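Local coordinates for glyoxalase family protein, putative (Bacillus anthracis, PDB 2QQZ), which is of unknown function but belongs to the glyoxalase/bleomycin resistance/dioxygenase superfamily, whose members are typically metal-dependent enzymes or drug-binding proteins, at residues Q88-Q93 / F109-P114. Numbering follows the deposited sequence. Where two conformers were deposited one is given.
Sequences QELIKQ and FYVSDP
Leu90, on the last turn of helix 83-92, faces Phe109 and Val111 on strand 106-112 across a backbone gap that is 9.4 Å from Leu90 CA to Val111 CA, a spacing bridged entirely by side chains. Leucine suits the helix side because its branched end reaches well beyond the backbone: CG lies anti to the carbonyl carbon (chi1 -63°), and CD1 is anti to CA (chi2 -175°), which carries this methyl straight out to the strand. It meets the rim of the Phe109 ring, near the ring plane, with Leu90 CD1 3.9 Å from Phe109 CE1 and 4.1 Å from Phe109 CZ. The same methyl lies 4.3 Å from Val111 CG1, a looser contact. Phenylalanine suits the strand side because its long flat ring spans the gap, touching Ile83, Phe86 and Lys87 of the helix as well. Valine, short and beta-branched, fits an extended strand, and its CG1 also lies at the edge of the Phe109 ring. The intervening Tyr110 turns away and makes a cation-pi contact with Arg118. All three touching residues are buried. Leu90 also packs on Ile34 and Ile95, and Val111 on Phe29 of helix 23-33. Strand 76-80, helix 83-92 and strands 98-100, 106-112 and 118-124 follow one another in the beta-alpha-beta-beta-beta order of the glyoxalase fold; strand 106-112 runs antiparallel to both its neighbours, 118-124 and 98-100, and the helix packs on one face of this mixed sheet.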
ATOM      1  N   GLN A  88      -5.325  18.258 -13.197  0.60 44.55           N
ATOM      2  CA  GLN A  88      -4.841  19.342 -14.044  0.60 45.12           C
ATOM      3  C   GLN A  88      -3.611  20.050 -13.477  0.60 45.59           C
ATOM      4  O   GLN A  88      -2.839  20.623 -14.242  0.60 45.19           O
ATOM      5  CB  GLN A  88      -5.939  20.364 -14.366  0.60 45.08           C
ATOM      6  CG  GLN A  88      -6.971  19.865 -15.356  0.60 45.92           C
ATOM      7  CD  GLN A  88      -6.369  19.193 -16.581  0.60 45.68           C
ATOM      8  OE1 GLN A  88      -5.423  19.698 -17.201  0.60 45.60           O
ATOM      9  NE2 GLN A  88      -6.934  18.055 -16.947  0.60 46.97           N
ATOM     10  N   GLU A  89      -3.424  20.022 -12.152  1.00 45.77           N
ATOM     11  CA  GLU A  89      -2.181  20.552 -11.563  1.00 47.65           C
ATOM     12  C   GLU A  89      -0.969  19.648 -11.879  1.00 48.50           C
ATOM     13  O   GLU A  89       0.165  20.140 -12.025  1.00 49.15           O
ATOM     14  CB  GLU A  89      -2.286  20.764 -10.051  1.00 47.58           C
ATOM     15  CG  GLU A  89      -3.200  21.864  -9.610  1.00 50.46           C
ATOM     16  CD  GLU A  89      -3.006  23.167 -10.399  1.00 55.89           C
ATOM     17  OE1 GLU A  89      -1.950  23.803 -10.224  1.00 56.78           O
ATOM     18  OE2 GLU A  89      -3.905  23.539 -11.193  1.00 56.15           O
ATOM     19  N   LEU A  90      -1.199  18.343 -11.983  1.00 48.71           N
ATOM     20  CA  LEU A  90      -0.136  17.430 -12.359  1.00 48.94           C
ATOM     21  C   LEU A  90       0.203  17.577 -13.844  1.00 50.13           C
ATOM     22  O   LEU A  90       1.368  17.624 -14.222  1.00 51.29           O
ATOM     23  CB  LEU A  90      -0.484  15.971 -12.010  1.00 48.53           C
ATOM     24  CG  LEU A  90      -0.679  15.610 -10.524  1.00 46.49           C
ATOM     25  CD1 LEU A  90      -0.886  14.103 -10.377  1.00 41.71           C
ATOM     26  CD2 LEU A  90       0.439  16.105  -9.582  1.00 47.41           C
ATOM     27  N   ILE A  91      -0.814  17.656 -14.687  1.00 50.57           N
ATOM     28  CA  ILE A  91      -0.601  17.869 -16.112  1.00 50.98           C
ATOM     29  C   ILE A  91       0.181  19.201 -16.303  1.00 51.75           C
ATOM     30  O   ILE A  91       1.229  19.217 -16.939  1.00 51.83           O
ATOM     31  CB  ILE A  91      -1.935  17.831 -16.877  1.00 50.49           C
ATOM     32  CG1 ILE A  91      -2.451  16.386 -16.952  1.00 48.15           C
ATOM     33  CG2 ILE A  91      -1.786  18.456 -18.278  1.00 50.69           C
ATOM     34  CD1 ILE A  91      -3.909  16.286 -17.328  1.00 45.01           C
ATOM     35  N   LYS A  92      -0.273  20.283 -15.673  1.00 52.91           N
ATOM     36  CA  LYS A  92       0.465  21.570 -15.705  1.00 53.73           C
ATOM     37  C   LYS A  92       1.989  21.386 -15.499  1.00 54.08           C
ATOM     38  O   LYS A  92       2.798  22.066 -16.132  1.00 54.16           O
ATOM     39  CB  LYS A  92      -0.078  22.519 -14.640  1.00 53.68           C
ATOM     40  CG  LYS A  92      -0.466  23.869 -15.129  1.00 56.49           C
ATOM     41  CD  LYS A  92      -1.333  24.575 -14.067  1.00 60.48           C
ATOM     42  CE  LYS A  92      -0.479  25.400 -13.077  1.00 63.23           C
ATOM     43  NZ  LYS A  92      -0.039  26.743 -13.667  1.00 64.56           N
ATOM     44  N   GLN A  93       2.366  20.460 -14.621  1.00 53.90           N
ATOM     45  CA  GLN A  93       3.771  20.199 -14.301  1.00 54.26           C
ATOM     46  C   GLN A  93       4.438  19.139 -15.208  1.00 54.20           C
ATOM     47  O   GLN A  93       5.524  18.638 -14.904  1.00 54.74           O
ATOM     48  CB  GLN A  93       3.895  19.767 -12.822  1.00 53.73           C
ATOM     49  CG  GLN A  93       3.389  20.790 -11.814  1.00 53.58           C
ATOM     50  CD  GLN A  93       3.329  20.217 -10.413  1.00 55.41           C
ATOM     51  OE1 GLN A  93       2.250  19.894  -9.903  1.00 57.29           O
ATOM     52  NE2 GLN A  93       4.499  20.058  -9.784  1.00 55.75           N
ATOM     53  N   PHE A 109      -7.094   7.743 -11.689  1.00 39.19           N
ATOM     54  CA  PHE A 109      -6.060   7.729 -12.720  1.00 39.68           C
ATOM     55  C   PHE A 109      -4.737   7.281 -12.106  1.00 38.91           C
ATOM     56  O   PHE A 109      -4.552   7.344 -10.852  1.00 38.69           O
ATOM     57  CB  PHE A 109      -5.923   9.107 -13.389  1.00 38.13           C
ATOM     58  CG  PHE A 109      -5.410  10.210 -12.484  1.00 39.78           C
ATOM     59  CD1 PHE A 109      -4.044  10.435 -12.347  1.00 39.78           C
ATOM     60  CD2 PHE A 109      -6.292  11.028 -11.788  1.00 41.87           C
ATOM     61  CE1 PHE A 109      -3.571  11.460 -11.559  1.00 40.30           C
ATOM     62  CE2 PHE A 109      -5.831  12.066 -10.958  1.00 39.13           C
ATOM     63  CZ  PHE A 109      -4.483  12.271 -10.826  1.00 40.27           C
ATOM     64  N   TYR A 110      -3.808   6.865 -12.972  1.00 40.20           N
ATOM     65  CA  TYR A 110      -2.502   6.383 -12.517  1.00 39.63           C
ATOM     66  C   TYR A 110      -1.455   7.341 -13.011  1.00 39.78           C
ATOM     67  O   TYR A 110      -1.606   7.963 -14.058  1.00 39.06           O
ATOM     68  CB  TYR A 110      -2.192   5.013 -13.102  1.00 40.57           C
ATOM     69  CG  TYR A 110      -3.291   4.017 -12.957  1.00 42.59           C
ATOM     70  CD1 TYR A 110      -3.697   3.594 -11.692  1.00 46.06           C
ATOM     71  CD2 TYR A 110      -3.887   3.432 -14.073  1.00 45.24           C
ATOM     72  CE1 TYR A 110      -4.709   2.661 -11.530  1.00 45.27           C
ATOM     73  CE2 TYR A 110      -4.903   2.459 -13.915  1.00 45.78           C
ATOM     74  CZ  TYR A 110      -5.311   2.107 -12.648  1.00 46.47           C
ATOM     75  OH  TYR A 110      -6.301   1.153 -12.419  1.00 48.74           O
ATOM     76  N   VAL A 111      -0.375   7.423 -12.261  1.00 38.96           N
ATOM     77  CA  VAL A 111       0.851   8.047 -12.714  1.00 40.46           C
ATOM     78  C   VAL A 111       1.985   7.081 -12.347  1.00 40.57           C
ATOM     79  O   VAL A 111       1.795   6.160 -11.542  1.00 41.46           O
ATOM     80  CB  VAL A 111       1.069   9.427 -12.054  1.00 39.69           C
ATOM     81  CG1 VAL A 111      -0.157  10.281 -12.193  1.00 39.92           C
ATOM     82  CG2 VAL A 111       1.396   9.272 -10.573  1.00 44.46           C
ATOM     83  N   SER A 112       3.148   7.288 -12.926  1.00 41.06           N
ATOM     84  CA  SER A 112       4.373   6.617 -12.508  1.00 42.46           C
ATOM     85  C   SER A 112       5.236   7.620 -11.732  1.00 42.16           C
ATOM     86  O   SER A 112       5.390   8.781 -12.129  1.00 40.65           O
ATOM     87  CB  SER A 112       5.166   6.116 -13.721  1.00 43.69           C
ATOM     88  OG  SER A 112       4.429   5.094 -14.405  1.00 49.29           O
ATOM     89  N   ASP A 113       5.834   7.195 -10.634  1.00 41.53           N
ATOM     90  CA  ASP A 113       6.806   8.094  -9.965  1.00 40.45           C
ATOM     91  C   ASP A 113       8.113   8.090 -10.806  1.00 40.52           C
ATOM     92  O   ASP A 113       8.168   7.425 -11.856  1.00 38.85           O
ATOM     93  CB  ASP A 113       7.050   7.726  -8.477  1.00 41.11           C
ATOM     94  CG  ASP A 113       7.820   6.398  -8.286  1.00 41.61           C
ATOM     95  OD1 ASP A 113       8.406   5.878  -9.278  1.00 41.55           O
ATOM     96  OD2 ASP A 113       7.888   5.915  -7.125  1.00 44.66           O
ATOM     97  N   PRO A 114       9.144   8.852 -10.377  1.00 41.02           N
ATOM     98  CA  PRO A 114      10.368   8.926 -11.155  1.00 41.06           C
ATOM     99  C   PRO A 114      11.063   7.554 -11.318  1.00 41.42           C
ATOM    100  O   PRO A 114      11.904   7.433 -12.220  1.00 42.17           O
ATOM    101  CB  PRO A 114      11.228   9.867 -10.314  1.00 39.15           C
ATOM    102  CG  PRO A 114      10.270  10.639  -9.611  1.00 42.42           C
ATOM    103  CD  PRO A 114       9.254   9.706  -9.187  1.00 41.14           C
TER